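Local structure of cruciferin (Brassica napus, 3KGL) at residues A[150-156]-A[287-292]; A[291-296]-A[306-310]. The protein probably serves as a seed storage protein, a nutrient reserve built as a two-cupin 11S globulin subunit. All blocks are in the same frame, centred on the assembly; numbering follows the deposited sequence.

Contact 1: residues A[150-156]-A[287-292]; sequences RTGDTIA and CTDNLD
N290 reaches across to the type II turn R150–D153 and grips it with a single amide nitrogen, at the edge of the N-terminal cupin β-sheet. Its ND2 donates to T151 O at 3.0 Å and to D153 OD1 at 3.1 Å. Both acceptors lie close to the amide plane, yet each is met from above its own carbonyl or carboxylate plane. With CG anti to the backbone N (chi1 -168°), the amide is carried to the R150 guanidinium, whose plane is 8° from its own; N290 ND2 sits over the centre of one guanidinium face, 3.3 Å from R150 CZ. The stack is planar packing of two donor groups, not a hydrogen bond.

Beside the amide, L291 N makes a nearly straight bond (171°) to G152 O, 2.9 Å long. G152 takes the left-handed backbone conformation usual for glycine at the third position of such a turn. Further along, the strands run antiparallel, with A156 N bonded to C287 O at 3.1 Å and I155 CG1 lying beside T288 CG2 at 3.7 Å. T288 OG1 turns to E147 for its hydrogen bond, and T151 OG1 to G72 O.

Behind this shell, strand 65-71 holds the other edge of 153-157 through V69 and S67, so 288-290 becomes the outermost strand of the sheet within this chain, supplied by chain that runs on into the second cupin half. The turn itself is braced from within: D153 OD2 accepts R150 N at 2.7 Å, leaving OD1 to take N290 ND2.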
loop_
_atom_site.group_PDB
_atom_site.type_symbol
_atom_site.label_atom_id
_atom_site.label_comp_id
_atom_site.label_asym_id
_atom_site.label_seq_id
_atom_site.Cartn_x
_atom_site.Cartn_y
_atom_site.Cartn_z
ATOM N N ARG A 150 -5.435 -30.803 12.342
ATOM C CA ARG A 150 -5.921 -31.919 11.537
ATOM C C ARG A 150 -6.282 -31.366 10.181
ATOM O O ARG A 150 -6.362 -30.158 10.012
ATOM C CB ARG A 150 -7.169 -32.554 12.167
ATOM C CG ARG A 150 -8.189 -31.546 12.679
ATOM C CD ARG A 150 -9.626 -31.990 12.446
ATOM N NE ARG A 150 -10.553 -30.998 12.985
ATOM C CZ ARG A 150 -11.784 -30.777 12.532
ATOM N NH1 ARG A 150 -12.268 -31.492 11.518
ATOM N NH2 ARG A 150 -12.532 -29.821 13.088
ATOM N N THR A 151 -6.534 -32.251 9.224
ATOM C CA THR A 151 -6.845 -31.828 7.864
ATOM C C THR A 151 -8.010 -30.834 7.809
ATOM O O THR A 151 -9.036 -31.022 8.458
ATOM C CB THR A 151 -7.087 -33.037 6.953
ATOM O OG1 THR A 151 -5.839 -33.718 6.740
ATOM C CG2 THR A 151 -7.653 -32.605 5.617
ATOM N N GLY A 152 -7.821 -29.756 7.054
ATOM C CA GLY A 152 -8.848 -28.747 6.897
ATOM C C GLY A 152 -8.626 -27.510 7.747
ATOM O O GLY A 152 -9.245 -26.465 7.516
ATOM N N ASP A 153 -7.756 -27.618 8.743
ATOM C CA ASP A 153 -7.434 -26.458 9.558
ATOM C C ASP A 153 -6.832 -25.378 8.665
ATOM O O ASP A 153 -6.014 -25.658 7.796
ATOM C CB ASP A 153 -6.449 -26.809 10.684
ATOM C CG ASP A 153 -7.095 -27.571 11.833
ATOM O OD1 ASP A 153 -8.320 -27.427 12.052
ATOM O OD2 ASP A 153 -6.360 -28.311 12.526
ATOM N N THR A 154 -7.247 -24.140 8.885
ATOM C CA THR A 154 -6.686 -23.014 8.173
ATOM C C THR A 154 -6.044 -22.058 9.178
ATOM O O THR A 154 -6.725 -21.491 10.025
ATOM C CB THR A 154 -7.766 -22.315 7.354
ATOM O OG1 THR A 154 -8.542 -23.308 6.669
ATOM C CG2 THR A 154 -7.140 -21.360 6.332
ATOM N N ILE A 155 -4.726 -21.904 9.078
ATOM C CA ILE A 155 -3.938 -21.121 10.031
ATOM C C ILE A 155 -3.524 -19.753 9.492
ATOM O O ILE A 155 -3.163 -19.633 8.322
ATOM C CB ILE A 155 -2.648 -21.872 10.424
ATOM C CG1 ILE A 155 -2.942 -22.964 11.457
ATOM C CG2 ILE A 155 -1.590 -20.896 10.925
ATOM C CD1 ILE A 155 -3.127 -24.325 10.852
ATOM N N ALA A 156 -3.559 -18.726 10.346
ATOM C CA ALA A 156 -3.086 -17.388 9.966
ATOM C C ALA A 156 -1.871 -16.924 10.771
ATOM O O ALA A 156 -1.753 -17.191 11.974
ATOM C CB ALA A 156 -4.192 -16.376 10.060
ATOM N N CYS A 287 -6.889 -17.619 15.711
ATOM C CA CYS A 287 -6.069 -17.595 14.501
ATOM C C CYS A 287 -6.149 -18.887 13.667
ATOM O O CYS A 287 -5.684 -18.914 12.532
ATOM C CB CYS A 287 -4.611 -17.241 14.836
ATOM S SG CYS A 287 -4.232 -15.444 14.957
ATOM N N THR A 288 -6.741 -19.946 14.224
ATOM C CA THR A 288 -6.956 -21.205 13.493
ATOM C C THR A 288 -8.451 -21.450 13.256
ATOM O O THR A 288 -9.293 -20.907 13.971
ATOM C CB THR A 288 -6.391 -22.429 14.261
ATOM O OG1 THR A 288 -5.203 -22.065 14.973
ATOM C CG2 THR A 288 -6.072 -23.554 13.305
ATOM N N ASP A 289 -8.782 -22.277 12.267
ATOM C CA ASP A 289 -10.180 -22.576 11.953
ATOM C C ASP A 289 -10.261 -23.738 10.964
ATOM O O ASP A 289 -9.351 -23.930 10.166
ATOM C CB ASP A 289 -10.874 -21.336 11.378
ATOM C CG ASP A 289 -12.384 -21.353 11.600
ATOM O OD1 ASP A 289 -12.979 -22.452 11.627
ATOM O OD2 ASP A 289 -12.979 -20.267 11.749
ATOM N N ASN A 290 -11.337 -24.516 11.004
ATOM C CA ASN A 290 -11.439 -25.673 10.109
ATOM C C ASN A 290 -12.470 -25.531 8.987
ATOM O O ASN A 290 -13.671 -25.397 9.235
ATOM C CB ASN A 290 -11.650 -26.977 10.887
ATOM C CG ASN A 290 -11.479 -28.204 10.012
ATOM O OD1 ASN A 290 -12.346 -28.516 9.189
ATOM N ND2 ASN A 290 -10.351 -28.906 10.180
ATOM N N LEU A 291 -11.979 -25.578 7.751
ATOM C CA LEU A 291 -12.797 -25.321 6.574
ATOM C C LEU A 291 -13.475 -26.579 6.049
ATOM O O LEU A 291 -14.364 -26.497 5.201
ATOM C CB LEU A 291 -11.952 -24.678 5.476
ATOM C CG LEU A 291 -11.682 -23.197 5.687
ATOM C CD1 LEU A 291 -10.981 -22.620 4.484
ATOM C CD2 LEU A 291 -13.001 -22.501 5.946
ATOM N N ASP A 292 -13.058 -27.740 6.551
ATOM C CA ASP A 292 -13.732 -28.999 6.227
ATOM C C ASP A 292 -15.008 -29.201 7.056
ATOM O O ASP A 292 -15.604 -30.278 7.047
ATOM C CB ASP A 292 -12.784 -30.178 6.414
ATOM C CG ASP A 292 -11.866 -30.374 5.229
ATOM O OD1 ASP A 292 -12.170 -29.812 4.154
ATOM O OD2 ASP A 292 -10.851 -31.090 5.374
#

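Contact 2: residues A[291-296]-A[306-310]; sequences LDDPSN and YISTL
Y306 directs its ring from strand 305-310 at the loop 291-296, which leads into strand 297-301, the edge strand beside it in the C-terminal cupin sheet. From CB, which points at the loop, CG lies between the backbone N and the carbonyl carbon (chi1 64°), and this stands the ring up against the loop backbone. Y306 CD1 comes within 4.3 Å of P294 CA. The next atom along that side, Y306 CE1, meets L291 O at 3.5 Å, with the carbonyl oxygen at the ring's edge and in its plane. P294 covers one ring face, its CG over the centre and 4.3 Å from Y306 CZ. At the tip, Y306 OH lies 3.5 Å from D292 CA and makes a weak hydrogen bond to D292 OD1 of 3.3 Å; carboxylate and ring planes are turned 71° apart. The stronger partner of that oxygen is R327 of strand 324-331, a salt bridge that would probably tend to keep the carboxylate charged.

Two residues on, S308 offers the loop its CB, which touches L291 O. Within the loop, N296 N bonds back to D293 O, curling the chain just before strand 297-301. The L291 side chain ends with CD2 against the strand, packed on S308 CB and lying 4.3 Å from L310 CG.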
loop_
_atom_site.group_PDB
_atom_site.type_symbol
_atom_site.label_atom_id
_atom_site.label_comp_id
_atom_site.label_asym_id
_atom_site.label_seq_id
_atom_site.Cartn_x
_atom_site.Cartn_y
_atom_site.Cartn_z
ATOM N N LEU A 291 -11.979 -25.578 7.751
ATOM C CA LEU A 291 -12.797 -25.321 6.574
ATOM C C LEU A 291 -13.475 -26.579 6.049
ATOM O O LEU A 291 -14.364 -26.497 5.201
ATOM C CB LEU A 291 -11.952 -24.678 5.476
ATOM C CG LEU A 291 -11.682 -23.197 5.687
ATOM C CD1 LEU A 291 -10.981 -22.620 4.484
ATOM C CD2 LEU A 291 -13.001 -22.501 5.946
ATOM N N ASP A 292 -13.058 -27.740 6.551
ATOM C CA ASP A 292 -13.732 -28.999 6.227
ATOM C C ASP A 292 -15.008 -29.201 7.056
ATOM O O ASP A 292 -15.604 -30.278 7.047
ATOM C CB ASP A 292 -12.784 -30.178 6.414
ATOM C CG ASP A 292 -11.866 -30.374 5.229
ATOM O OD1 ASP A 292 -12.170 -29.812 4.154
ATOM O OD2 ASP A 292 -10.851 -31.090 5.374
ATOM N N ASP A 293 -15.415 -28.145 7.760
ATOM C CA ASP A 293 -16.627 -28.137 8.573
ATOM C C ASP A 293 -17.778 -27.486 7.808
ATOM O O ASP A 293 -17.866 -26.255 7.737
ATOM C CB ASP A 293 -16.376 -27.366 9.872
ATOM C CG ASP A 293 -17.296 -27.795 10.999
ATOM O OD1 ASP A 293 -18.490 -28.085 10.734
ATOM O OD2 ASP A 293 -16.811 -27.836 12.153
ATOM N N PRO A 294 -18.656 -28.319 7.224
ATOM C CA PRO A 294 -19.832 -27.942 6.424
ATOM C C PRO A 294 -20.929 -27.185 7.185
ATOM O O PRO A 294 -21.805 -26.603 6.545
ATOM C CB PRO A 294 -20.374 -29.291 5.949
ATOM C CG PRO A 294 -19.218 -30.196 5.991
ATOM C CD PRO A 294 -18.419 -29.769 7.177
ATOM N N SER A 295 -20.894 -27.204 8.514
ATOM C CA SER A 295 -21.857 -26.455 9.308
ATOM C C SER A 295 -21.529 -24.971 9.220
ATOM O O SER A 295 -22.324 -24.122 9.620
ATOM C CB SER A 295 -21.828 -26.916 10.764
ATOM O OG SER A 295 -22.239 -28.268 10.879
ATOM N N ASN A 296 -20.344 -24.672 8.692
ATOM C CA ASN A 296 -19.900 -23.296 8.493
ATOM C C ASN A 296 -19.641 -22.964 7.028
ATOM O O ASN A 296 -18.639 -22.334 6.696
ATOM C CB ASN A 296 -18.637 -23.014 9.311
ATOM C CG ASN A 296 -18.947 -22.530 10.710
ATOM O OD1 ASN A 296 -19.787 -23.102 11.405
ATOM N ND2 ASN A 296 -18.266 -21.468 11.132
ATOM N N TYR A 306 -20.020 -28.698 -1.046
ATOM C CA TYR A 306 -20.046 -27.388 -0.372
ATOM C C TYR A 306 -18.934 -26.445 -0.777
ATOM O O TYR A 306 -17.944 -26.845 -1.383
ATOM C CB TYR A 306 -20.024 -27.518 1.156
ATOM C CG TYR A 306 -18.771 -28.132 1.720
ATOM C CD1 TYR A 306 -17.940 -27.412 2.577
ATOM C CD2 TYR A 306 -18.417 -29.444 1.406
ATOM C CE1 TYR A 306 -16.779 -27.990 3.107
ATOM C CE2 TYR A 306 -17.270 -30.031 1.926
ATOM C CZ TYR A 306 -16.450 -29.305 2.776
ATOM O OH TYR A 306 -15.312 -29.906 3.286
ATOM N N ILE A 307 -19.120 -25.176 -0.432
ATOM C CA ILE A 307 -18.031 -24.210 -0.426
ATOM C C ILE A 307 -18.051 -23.447 0.878
ATOM O O ILE A 307 -19.066 -22.853 1.239
ATOM C CB ILE A 307 -18.143 -23.204 -1.548
ATOM C CG1 ILE A 307 -17.956 -23.913 -2.889
ATOM C CG2 ILE A 307 -17.093 -22.127 -1.349
ATOM C CD1 ILE A 307 -18.422 -23.120 -4.069
ATOM N N SER A 308 -16.933 -23.472 1.587
ATOM C CA SER A 308 -16.841 -22.801 2.870
ATOM C C SER A 308 -15.879 -21.640 2.693
ATOM O O SER A 308 -15.094 -21.624 1.747
ATOM C CB SER A 308 -16.325 -23.772 3.924
ATOM O OG SER A 308 -17.082 -23.682 5.115
ATOM N N THR A 309 -15.923 -20.667 3.592
ATOM C CA THR A 309 -15.132 -19.464 3.387
ATOM C C THR A 309 -14.642 -18.807 4.659
ATOM O O THR A 309 -15.387 -18.704 5.628
ATOM C CB THR A 309 -15.932 -18.427 2.601
ATOM O OG1 THR A 309 -15.739 -18.651 1.200
ATOM C CG2 THR A 309 -15.463 -17.037 2.937
ATOM N N LEU A 310 -13.390 -18.350 4.631
ATOM C CA LEU A 310 -12.821 -17.546 5.709
ATOM C C LEU A 310 -12.719 -16.059 5.371
ATOM O O LEU A 310 -11.659 -15.578 4.990
ATOM C CB LEU A 310 -11.434 -18.053 6.059
ATOM C CG LEU A 310 -11.331 -18.843 7.352
ATOM C CD1 LEU A 310 -9.895 -18.837 7.818
ATOM C CD2 LEU A 310 -12.239 -18.226 8.400
#

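In the fold
From the N terminus, the chain first lays down the N-terminal cupin sheet, where strand 153-157 pairs with 65-71. About 130 residues later, after helices 225-232 and 236-242 and the unmodelled 267-280, contact 1 closes the long loop by adding 288-290 as the outer strand. The chain passes straight into contact 2, which shares L291 and D292 and closes a short loop around strand 297-301. The two contacts follow one another rather than nest or cross. Together they bring the end of the N-terminal sheet, strands 153-157 and 288-290, against strand 305-310 of the C-terminal sheet, where L310 packs on T154 and D289. In the mature subunit, contact 1 would probably join acidic and basic chains.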